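Local coordinates for protein BIFUNCTIONAL PROTEIN Proline utilization A (PutA) (Corynebacterium freiburgense, PDB 5UX5) that probably oxidises proline to glutamate in two steps, pairing an FAD-dependent proline dehydrogenase with an NAD-dependent aldehyde dehydrogenase in one polypeptide, at residues L278-A286 against Y336-V345; A528-L539 against D554-R565. All coordinates share one frame; numbering follows the deposited sequence.

Two contacts from the two catalytic regions of one chain illustrate two ways helices are held: against the turn leading into a barrel strand, and against one another. Coming from the N terminus, the chain first closes contact 1, where helix 271-287 meets the turn that follows helix 323-337 and leads into strand 345-350; the loop so closed includes strand 293-298 of the proline dehydrogenase barrel. Contact 2 opens only after contact 1 has closed, so the two lie in series, neither nested nor crossed. It is the shorter closure, a hairpin-like return within the helices of the aldehyde dehydrogenase region. Their centres lie about 44 Å apart and their nearest atoms about 27 Å, without touching.

Contact 1 of 2, residues L278-A286 against Y336-V345; sequences LADFAKRRA and YILRPEHENV
Small apolar groups make the centre of this contact, where Ala279 and Ala282 of helix 271-287 face the turn before strand 345-350. The CB of Ala282 meets CG2 of Val345 at 3.5 Å, the branch that lies beside the valine's own backbone N. Ala279 CB is ringed more widely: CD1 of Ile337 is 3.9 Å away, the Tyr336 ring offers its edge through CE1, and the imidazole of His342 approaches obliquely, its ND1 3.6 Å from the same methyl.

Farther along the helix, the amide of Asn344 packs against Ala286. The type I turn from His342 to Val345 carries this asparagine to the helix, and its CB also touches Ala282.

The one charged link is a salt bridge, Lys283 NZ to Glu341 OE1 at 2.9 Å. Both chains are extended beyond CG and meet at a slant, the ammonium reaching the anti side of OE1, 15° out of the carboxylate plane. On the way, Lys283 CE passes ND1 of His342 at 3.6 Å.

Val345 and Ala282 also touch Ile293 of the adjoining barrel strand. The chemistry thus implies a largely apolar seam between helix 271-287 and the helix end and turn that lead into strand 345-350 of a TIM-barrel-like fold, bordered by an ion pair at its more exposed margin.

Contact 2 of 2, residues A528-L539 against D554-R565; sequences ADELENIRQDLL and DPEVSEAIDFAR
Arg535 reaches across to Asp554 and Ser558 of helix 550-574, and its guanidinium shows how one group can serve several acceptors. On its own segment it grips Glu532 side-on: Arg535 NE gives a nearly straight bond to Glu532 OE1 at 2.8 Å, NH2 another to OE2, both oxygens using syn lone pairs. Across the contact, NH1 and NH2 converge end-on upon Ser558 OG, with Arg535 NH2 at 3.0 Å. Arg535 NH1 also makes a salt bridge to Asp554 OD1 at 2.9 Å, striking it from well above the carboxylate plane. A bend at chi3 (-58°) turns the guanidinium so that Val557 CG1 covers one face, over its centre. The acceptors have further partners: Ser472 OG bonds Asp554 OD1, and Asp471 OD1 bonds Ser558 OG.

A second ion pair joins Arg565 NH2 to Asp529 OD1 at 3.2 Å; Gln525 OE1 adds a weak bond to that nitrogen. Ala528 CB lies over one face of the Arg565 guanidinium.

Between these pairs, Ile561 is a knob among Ala528, Leu531, Glu532 and Arg535, its CG1 3.5 Å from Leu531 CB. Leu538 packs on Val557, and Leu539 lies against both Val557 and Asp554.

Helix 528-533 runs nearly antiparallel to helix 554-565, at 166° and 8.9 Å between segment axes; after the break at Ile534, helix 535-539 diverges to 127°. Leu531 also reaches helices 599-611 and 624-636, so the pair packs against helices neighbouring strand 614-618 in the chain, within the NAD-binding aldehyde dehydrogenase region.

Contact 1 of 2, residues L278-A286 against Y336-V345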
loop_
_atom_site.group_PDB
_atom_site.type_symbol
_atom_site.label_atom_id
_atom_site.label_comp_id
_atom_site.label_asym_id
_atom_site.label_seq_id
_atom_site.Cartn_x
_atom_site.Cartn_y
_atom_site.Cartn_z
ATOM N N LEU A 278 -4.284 -5.723 -31.950
ATOM C CA LEU A 278 -4.595 -7.136 -32.130
ATOM C C LEU A 278 -5.157 -7.424 -33.519
ATOM O O LEU A 278 -4.852 -8.473 -34.099
ATOM C CB LEU A 278 -5.566 -7.600 -31.044
ATOM C CG LEU A 278 -4.927 -7.915 -29.687
ATOM C CD1 LEU A 278 -5.863 -7.618 -28.546
ATOM C CD2 LEU A 278 -4.585 -9.364 -29.680
ATOM N N ALA A 279 -5.911 -6.486 -34.103
ATOM C CA ALA A 279 -6.440 -6.709 -35.444
ATOM C C ALA A 279 -5.314 -6.718 -36.462
ATOM O O ALA A 279 -5.316 -7.541 -37.387
ATOM C CB ALA A 279 -7.475 -5.645 -35.808
ATOM N N ASP A 280 -4.323 -5.835 -36.291
ATOM C CA ASP A 280 -3.167 -5.892 -37.178
ATOM C C ASP A 280 -2.403 -7.185 -36.953
ATOM O O ASP A 280 -2.034 -7.860 -37.923
ATOM C CB ASP A 280 -2.237 -4.680 -36.989
ATOM C CG ASP A 280 -2.909 -3.334 -37.344
ATOM O OD1 ASP A 280 -3.899 -3.300 -38.136
ATOM O OD2 ASP A 280 -2.405 -2.291 -36.857
ATOM N N PHE A 281 -2.236 -7.584 -35.677
ATOM C CA PHE A 281 -1.541 -8.829 -35.347
ATOM C C PHE A 281 -2.169 -10.018 -36.072
ATOM O O PHE A 281 -1.467 -10.888 -36.603
ATOM C CB PHE A 281 -1.555 -9.065 -33.830
ATOM C CG PHE A 281 -1.065 -10.411 -33.450
ATOM C CD1 PHE A 281 0.292 -10.684 -33.456
ATOM C CD2 PHE A 281 -1.945 -11.430 -33.167
ATOM C CE1 PHE A 281 0.769 -11.946 -33.156
ATOM C CE2 PHE A 281 -1.475 -12.691 -32.855
ATOM C CZ PHE A 281 -0.116 -12.950 -32.851
ATOM N N ALA A 282 -3.498 -10.076 -36.090
ATOM C CA ALA A 282 -4.184 -11.146 -36.796
ATOM C C ALA A 282 -3.897 -11.121 -38.295
ATOM O O ALA A 282 -3.899 -12.173 -38.941
ATOM C CB ALA A 282 -5.688 -11.044 -36.540
ATOM N N LYS A 283 -3.682 -9.938 -38.873
ATOM C CA LYS A 283 -3.324 -9.876 -40.287
ATOM C C LYS A 283 -1.900 -10.377 -40.508
ATOM O O LYS A 283 -1.622 -11.112 -41.467
ATOM C CB LYS A 283 -3.485 -8.446 -40.801
ATOM C CG LYS A 283 -4.921 -7.958 -40.843
ATOM C CD LYS A 283 -4.969 -6.483 -41.157
ATOM C CE LYS A 283 -6.396 -5.984 -41.280
ATOM N NZ LYS A 283 -6.437 -4.536 -41.665
ATOM N N ARG A 284 -0.994 -9.992 -39.614
ATOM C CA ARG A 284 0.372 -10.478 -39.666
ATOM C C ARG A 284 0.410 -12.000 -39.501
ATOM O O ARG A 284 1.160 -12.692 -40.206
ATOM C CB ARG A 284 1.177 -9.733 -38.593
ATOM C CG ARG A 284 2.673 -10.023 -38.463
ATOM C CD ARG A 284 3.194 -9.576 -37.060
ATOM N NE ARG A 284 4.082 -10.584 -36.476
ATOM C CZ ARG A 284 4.296 -10.760 -35.177
ATOM N NH1 ARG A 284 3.684 -9.992 -34.284
ATOM N NH2 ARG A 284 5.121 -11.720 -34.773
ATOM N N ARG A 285 -0.438 -12.544 -38.615
ATOM C CA ARG A 285 -0.442 -13.987 -38.378
ATOM C C ARG A 285 -0.962 -14.737 -39.583
ATOM O O ARG A 285 -0.324 -15.684 -40.051
ATOM C CB ARG A 285 -1.290 -14.339 -37.160
ATOM C CG ARG A 285 -0.978 -15.694 -36.567
ATOM C CD ARG A 285 -2.005 -16.068 -35.542
ATOM N NE ARG A 285 -1.613 -17.206 -34.711
ATOM C CZ ARG A 285 -2.477 -18.077 -34.200
ATOM N NH1 ARG A 285 -2.042 -19.070 -33.441
ATOM N NH2 ARG A 285 -3.774 -17.970 -34.469
ATOM N N ALA A 286 -2.125 -14.330 -40.095
ATOM C CA ALA A 286 -2.679 -14.972 -41.282
ATOM C C ALA A 286 -1.671 -14.983 -42.411
ATOM O O ALA A 286 -1.485 -16.000 -43.078
ATOM C CB ALA A 286 -3.947 -14.256 -41.731
ATOM N N TYR A 336 -15.770 -1.555 -35.206
ATOM C CA TYR A 336 -14.487 -1.592 -35.892
ATOM C C TYR A 336 -14.160 -3.001 -36.376
ATOM O O TYR A 336 -13.612 -3.182 -37.474
ATOM C CB TYR A 336 -13.410 -1.074 -34.939
ATOM C CG TYR A 336 -11.965 -1.131 -35.419
ATOM C CD1 TYR A 336 -11.234 -2.316 -35.397
ATOM C CD2 TYR A 336 -11.306 0.028 -35.812
ATOM C CE1 TYR A 336 -9.911 -2.350 -35.817
ATOM C CE2 TYR A 336 -9.983 0.010 -36.222
ATOM C CZ TYR A 336 -9.287 -1.183 -36.228
ATOM O OH TYR A 336 -7.968 -1.183 -36.641
ATOM N N ILE A 337 -14.492 -4.012 -35.573
ATOM C CA ILE A 337 -13.891 -5.328 -35.732
ATOM C C ILE A 337 -14.777 -6.214 -36.603
ATOM O O ILE A 337 -14.277 -7.125 -37.278
ATOM C CB ILE A 337 -13.616 -5.954 -34.343
ATOM C CG1 ILE A 337 -12.492 -6.984 -34.406
ATOM C CG2 ILE A 337 -14.860 -6.563 -33.753
ATOM C CD1 ILE A 337 -11.201 -6.383 -34.839
ATOM N N LEU A 338 -16.089 -5.956 -36.607
ATOM C CA LEU A 338 -17.042 -6.730 -37.410
ATOM C C LEU A 338 -17.132 -6.198 -38.847
ATOM O O LEU A 338 -18.157 -5.686 -39.301
ATOM C CB LEU A 338 -18.410 -6.744 -36.749
ATOM C CG LEU A 338 -18.578 -7.797 -35.674
ATOM C CD1 LEU A 338 -19.993 -7.735 -35.167
ATOM C CD2 LEU A 338 -18.243 -9.180 -36.230
ATOM N N ARG A 339 -16.045 -6.407 -39.586
ATOM C CA ARG A 339 -15.880 -6.015 -40.977
ATOM C C ARG A 339 -15.212 -7.153 -41.721
ATOM O O ARG A 339 -14.557 -8.006 -41.111
ATOM C CB ARG A 339 -14.988 -4.785 -41.140
ATOM C CG ARG A 339 -15.341 -3.735 -40.233
ATOM C CD ARG A 339 -14.664 -2.444 -40.561
ATOM N NE ARG A 339 -15.321 -1.491 -39.695
ATOM C CZ ARG A 339 -15.435 -0.210 -39.934
ATOM N NH1 ARG A 339 -14.922 0.310 -41.035
ATOM N NH2 ARG A 339 -16.068 0.541 -39.055
ATOM N N PRO A 340 -15.313 -7.161 -43.050
ATOM C CA PRO A 340 -14.517 -8.124 -43.821
ATOM C C PRO A 340 -13.031 -7.833 -43.742
ATOM O O PRO A 340 -12.227 -8.770 -43.773
ATOM C CB PRO A 340 -15.073 -7.986 -45.248
ATOM C CG PRO A 340 -16.413 -7.400 -45.075
ATOM C CD PRO A 340 -16.343 -6.508 -43.863
ATOM N N GLU A 341 -12.647 -6.567 -43.572
ATOM C CA GLU A 341 -11.236 -6.233 -43.406
ATOM C C GLU A 341 -10.585 -7.069 -42.301
ATOM O O GLU A 341 -9.395 -7.405 -42.387
ATOM C CB GLU A 341 -11.089 -4.734 -43.103
ATOM C CG GLU A 341 -9.656 -4.319 -42.826
ATOM C CD GLU A 341 -9.471 -2.829 -42.586
ATOM O OE1 GLU A 341 -8.301 -2.422 -42.382
ATOM O OE2 GLU A 341 -10.473 -2.072 -42.608
ATOM N N HIS A 342 -11.338 -7.408 -41.258
ATOM C CA HIS A 342 -10.813 -8.148 -40.117
ATOM C C HIS A 342 -11.396 -9.557 -40.027
ATOM O O HIS A 342 -11.743 -10.027 -38.943
ATOM C CB HIS A 342 -11.056 -7.374 -38.816
ATOM C CG HIS A 342 -10.510 -5.979 -38.827
ATOM N ND1 HIS A 342 -9.174 -5.705 -39.036
ATOM C CD2 HIS A 342 -11.117 -4.780 -38.650
ATOM C CE1 HIS A 342 -8.983 -4.395 -38.992
ATOM N NE2 HIS A 342 -10.145 -3.811 -38.760
ATOM N N GLU A 343 -11.478 -10.259 -41.158
ATOM C CA GLU A 343 -11.940 -11.649 -41.158
ATOM C C GLU A 343 -11.126 -12.543 -40.221
ATOM O O GLU A 343 -11.641 -13.564 -39.753
ATOM C CB GLU A 343 -11.905 -12.227 -42.584
ATOM N N ASN A 344 -9.893 -12.168 -39.891
ATOM C CA ASN A 344 -9.063 -13.035 -39.072
ATOM C C ASN A 344 -9.294 -12.864 -37.578
ATOM O O ASN A 344 -8.744 -13.641 -36.790
ATOM C CB ASN A 344 -7.602 -12.799 -39.411
ATOM C CG ASN A 344 -7.259 -13.350 -40.768
ATOM O OD1 ASN A 344 -7.576 -14.499 -41.050
ATOM N ND2 ASN A 344 -6.639 -12.541 -41.628
ATOM N N VAL A 345 -10.147 -11.930 -37.176
ATOM C CA VAL A 345 -10.490 -11.701 -35.779
ATOM C C VAL A 345 -11.959 -12.072 -35.621
ATOM O O VAL A 345 -12.847 -11.288 -35.978
ATOM C CB VAL A 345 -10.228 -10.251 -35.346
ATOM C CG1 VAL A 345 -10.240 -10.151 -33.823
ATOM C CG2 VAL A 345 -8.903 -9.757 -35.893
#

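Contact 2 of 2, residues A528-L539 against D554-R565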
loop_
_atom_site.group_PDB
_atom_site.type_symbol
_atom_site.label_atom_id
_atom_site.label_comp_id
_atom_site.label_asym_id
_atom_site.label_seq_id
_atom_site.Cartn_x
_atom_site.Cartn_y
_atom_site.Cartn_z
ATOM N N ALA A 528 10.910 19.729 -3.227
ATOM C CA ALA A 528 10.043 18.628 -3.609
ATOM C C ALA A 528 9.955 18.503 -5.134
ATOM O O ALA A 528 9.969 17.390 -5.672
ATOM C CB ALA A 528 8.672 18.807 -2.958
ATOM N N ASP A 529 9.904 19.627 -5.853
ATOM C CA ASP A 529 9.916 19.563 -7.313
ATOM C C ASP A 529 11.188 18.899 -7.824
ATOM O O ASP A 529 11.132 18.056 -8.730
ATOM C CB ASP A 529 9.787 20.963 -7.921
ATOM C CG ASP A 529 8.392 21.557 -7.774
ATOM O OD1 ASP A 529 7.472 20.846 -7.309
ATOM O OD2 ASP A 529 8.217 22.743 -8.133
ATOM N N GLU A 530 12.346 19.267 -7.245
ATOM C CA GLU A 530 13.632 18.735 -7.701
ATOM C C GLU A 530 13.823 17.279 -7.306
ATOM O O GLU A 530 14.445 16.510 -8.049
ATOM C CB GLU A 530 14.792 19.557 -7.146
ATOM C CG GLU A 530 14.912 20.966 -7.690
ATOM C CD GLU A 530 15.261 20.980 -9.151
ATOM O OE1 GLU A 530 15.588 19.906 -9.710
ATOM O OE2 GLU A 530 15.199 22.075 -9.751
ATOM N N LEU A 531 13.301 16.868 -6.157
ATOM C CA LEU A 531 13.361 15.450 -5.834
ATOM C C LEU A 531 12.637 14.640 -6.892
ATOM O O LEU A 531 13.150 13.613 -7.348
ATOM C CB LEU A 531 12.774 15.183 -4.445
ATOM C CG LEU A 531 13.678 15.559 -3.285
ATOM C CD1 LEU A 531 12.923 15.423 -1.993
ATOM C CD2 LEU A 531 14.860 14.640 -3.289
ATOM N N GLU A 532 11.465 15.118 -7.330
ATOM C CA GLU A 532 10.692 14.414 -8.354
ATOM C C GLU A 532 11.485 14.254 -9.654
ATOM O O GLU A 532 11.457 13.184 -10.266
ATOM C CB GLU A 532 9.372 15.155 -8.601
ATOM C CG GLU A 532 8.388 14.404 -9.461
ATOM C CD GLU A 532 8.012 13.039 -8.882
ATOM O OE1 GLU A 532 8.592 12.024 -9.359
ATOM O OE2 GLU A 532 7.155 12.986 -7.949
ATOM N N ASN A 533 12.247 15.289 -10.049
ATOM C CA ASN A 533 13.037 15.262 -11.280
ATOM C C ASN A 533 14.131 14.199 -11.248
ATOM O O ASN A 533 14.542 13.706 -12.303
ATOM C CB ASN A 533 13.668 16.630 -11.535
ATOM C CG ASN A 533 12.645 17.714 -11.736
ATOM O OD1 ASN A 533 11.511 17.452 -12.132
ATOM N ND2 ASN A 533 13.023 18.942 -11.414
ATOM N N ILE A 534 14.671 13.891 -10.079
ATOM C CA ILE A 534 15.683 12.856 -9.954
ATOM C C ILE A 534 15.111 11.571 -9.342
ATOM O O ILE A 534 15.869 10.751 -8.818
ATOM C CB ILE A 534 16.916 13.349 -9.183
ATOM C CG1 ILE A 534 16.528 13.859 -7.801
ATOM C CG2 ILE A 534 17.674 14.381 -9.953
ATOM C CD1 ILE A 534 17.724 14.169 -6.971
ATOM N N ARG A 535 13.787 11.360 -9.436
ATOM C CA ARG A 535 13.218 10.116 -8.925
ATOM C C ARG A 535 13.951 8.913 -9.496
ATOM O O ARG A 535 14.226 7.944 -8.780
ATOM C CB ARG A 535 11.719 10.008 -9.248
ATOM C CG ARG A 535 11.166 8.638 -8.842
ATOM C CD ARG A 535 9.675 8.436 -9.083
ATOM N NE ARG A 535 8.846 9.424 -8.400
ATOM C CZ ARG A 535 8.207 9.206 -7.256
ATOM N NH1 ARG A 535 8.311 8.031 -6.648
ATOM N NH2 ARG A 535 7.470 10.171 -6.715
ATOM N N GLN A 536 14.330 8.975 -10.777
ATOM C CA GLN A 536 14.990 7.817 -11.353
ATOM C C GLN A 536 16.438 7.706 -10.927
ATOM O O GLN A 536 16.937 6.589 -10.751
ATOM C CB GLN A 536 14.855 7.836 -12.871
ATOM C CG GLN A 536 13.620 7.090 -13.290
ATOM C CD GLN A 536 12.827 7.806 -14.338
ATOM O OE1 GLN A 536 13.238 7.920 -15.509
ATOM N NE2 GLN A 536 11.665 8.315 -13.924
ATOM N N ASP A 537 17.125 8.829 -10.740
ATOM C CA ASP A 537 18.442 8.766 -10.121
ATOM C C ASP A 537 18.347 8.203 -8.699
ATOM O O ASP A 537 19.201 7.409 -8.279
ATOM C CB ASP A 537 19.093 10.150 -10.122
ATOM C CG ASP A 537 19.382 10.654 -11.511
ATOM O OD1 ASP A 537 20.355 10.160 -12.113
ATOM O OD2 ASP A 537 18.651 11.549 -11.998
ATOM N N LEU A 538 17.328 8.614 -7.926
ATOM C CA LEU A 538 17.216 8.075 -6.579
ATOM C C LEU A 538 16.963 6.580 -6.637
ATOM O O LEU A 538 17.573 5.819 -5.888
ATOM C CB LEU A 538 16.124 8.790 -5.766
ATOM C CG LEU A 538 16.366 10.276 -5.430
ATOM C CD1 LEU A 538 15.157 10.898 -4.758
ATOM C CD2 LEU A 538 17.590 10.479 -4.602
ATOM N N LEU A 539 16.082 6.138 -7.537
ATOM C CA LEU A 539 15.823 4.704 -7.678
ATOM C C LEU A 539 17.103 3.947 -8.032
ATOM O O LEU A 539 17.382 2.875 -7.478
ATOM C CB LEU A 539 14.726 4.474 -8.720
ATOM C CG LEU A 539 13.347 4.980 -8.272
ATOM C CD1 LEU A 539 12.268 4.744 -9.313
ATOM C CD2 LEU A 539 12.954 4.355 -6.939
ATOM N N ASP A 554 10.464 3.055 -4.649
ATOM C CA ASP A 554 9.664 4.108 -5.282
ATOM C C ASP A 554 8.698 4.823 -4.341
ATOM O O ASP A 554 8.643 6.062 -4.394
ATOM C CB ASP A 554 8.945 3.535 -6.505
ATOM C CG ASP A 554 8.190 4.598 -7.321
ATOM O OD1 ASP A 554 8.833 5.516 -7.888
ATOM O OD2 ASP A 554 6.943 4.472 -7.444
ATOM N N PRO A 555 7.908 4.156 -3.486
ATOM C CA PRO A 555 7.083 4.929 -2.527
ATOM C C PRO A 555 7.914 5.749 -1.572
ATOM O O PRO A 555 7.422 6.747 -1.033
ATOM C CB PRO A 555 6.298 3.854 -1.761
ATOM C CG PRO A 555 6.382 2.652 -2.567
ATOM C CD PRO A 555 7.678 2.710 -3.332
ATOM N N GLU A 556 9.165 5.351 -1.342
ATOM C CA GLU A 556 10.027 6.088 -0.429
ATOM C C GLU A 556 10.411 7.433 -1.007
ATOM O O GLU A 556 10.543 8.421 -0.265
ATOM C CB GLU A 556 11.280 5.273 -0.099
ATOM C CG GLU A 556 12.069 5.928 0.990
ATOM C CD GLU A 556 13.367 5.259 1.326
ATOM O OE1 GLU A 556 13.486 4.027 1.152
ATOM O OE2 GLU A 556 14.262 5.981 1.811
ATOM N N VAL A 557 10.603 7.489 -2.329
ATOM C CA VAL A 557 10.848 8.765 -2.988
ATOM C C VAL A 557 9.604 9.642 -2.878
ATOM O O VAL A 557 9.690 10.868 -2.735
ATOM C CB VAL A 557 11.295 8.530 -4.445
ATOM C CG1 VAL A 557 11.398 9.858 -5.206
ATOM C CG2 VAL A 557 12.624 7.781 -4.449
ATOM N N SER A 558 8.425 9.027 -2.944
ATOM C CA SER A 558 7.216 9.801 -2.739
ATOM C C SER A 558 7.152 10.341 -1.324
ATOM O O SER A 558 6.780 11.507 -1.126
ATOM C CB SER A 558 5.992 8.970 -3.073
ATOM O OG SER A 558 6.030 8.725 -4.469
ATOM N N GLU A 559 7.525 9.511 -0.335
ATOM C CA GLU A 559 7.553 9.965 1.046
ATOM C C GLU A 559 8.497 11.155 1.198
ATOM O O GLU A 559 8.180 12.132 1.895
ATOM C CB GLU A 559 7.938 8.806 1.976
ATOM C CG GLU A 559 7.547 8.997 3.463
ATOM C CD GLU A 559 7.887 7.798 4.358
ATOM O OE1 GLU A 559 8.753 7.008 3.974
ATOM O OE2 GLU A 559 7.284 7.619 5.440
ATOM N N ALA A 560 9.664 11.096 0.550
ATOM C CA ALA A 560 10.612 12.194 0.684
ATOM C C ALA A 560 10.056 13.467 0.060
ATOM O O ALA A 560 10.280 14.566 0.572
ATOM C CB ALA A 560 11.955 11.820 0.055
ATOM N N ILE A 561 9.344 13.349 -1.058
ATOM C CA ILE A 561 8.711 14.530 -1.626
ATOM C C ILE A 561 7.581 15.029 -0.718
ATOM O O ILE A 561 7.455 16.236 -0.458
ATOM C CB ILE A 561 8.258 14.224 -3.065
ATOM C CG1 ILE A 561 9.511 13.928 -3.897
ATOM C CG2 ILE A 561 7.528 15.420 -3.666
ATOM C CD1 ILE A 561 9.296 13.370 -5.286
ATOM N N ASP A 562 6.760 14.114 -0.209
ATOM C CA ASP A 562 5.666 14.509 0.669
ATOM C C ASP A 562 6.167 15.222 1.924
ATOM O O ASP A 562 5.535 16.179 2.381
ATOM C CB ASP A 562 4.809 13.298 1.053
ATOM C CG ASP A 562 3.931 12.795 -0.095
ATOM O OD1 ASP A 562 3.900 13.418 -1.182
ATOM O OD2 ASP A 562 3.254 11.761 0.103
ATOM N N PHE A 563 7.276 14.758 2.520
ATOM C CA PHE A 563 7.778 15.448 3.709
ATOM C C PHE A 563 8.048 16.923 3.410
ATOM O O PHE A 563 7.733 17.793 4.228
ATOM C CB PHE A 563 9.030 14.778 4.267
ATOM C CG PHE A 563 8.756 13.534 5.075
ATOM C CD1 PHE A 563 7.726 13.492 5.999
ATOM C CD2 PHE A 563 9.537 12.382 4.891
ATOM C CE1 PHE A 563 7.477 12.308 6.753
ATOM C CE2 PHE A 563 9.290 11.201 5.615
ATOM C CZ PHE A 563 8.261 11.153 6.541
ATOM N N ALA A 564 8.647 17.226 2.258
ATOM C CA ALA A 564 8.944 18.618 1.934
ATOM C C ALA A 564 7.668 19.447 1.840
ATOM O O ALA A 564 7.594 20.547 2.393
ATOM C CB ALA A 564 9.740 18.706 0.637
ATOM N N ARG A 565 6.645 18.936 1.155
ATOM C CA ARG A 565 5.410 19.705 0.997
ATOM C C ARG A 565 4.620 19.781 2.299
ATOM O O ARG A 565 4.143 20.857 2.679
ATOM C CB ARG A 565 4.549 19.097 -0.111
ATOM C CG ARG A 565 5.157 19.266 -1.483
ATOM C CD ARG A 565 4.102 19.306 -2.587
ATOM N NE ARG A 565 4.595 18.555 -3.737
ATOM C CZ ARG A 565 5.442 19.029 -4.641
ATOM N NH1 ARG A 565 5.855 18.229 -5.615
ATOM N NH2 ARG A 565 5.862 20.300 -4.573
#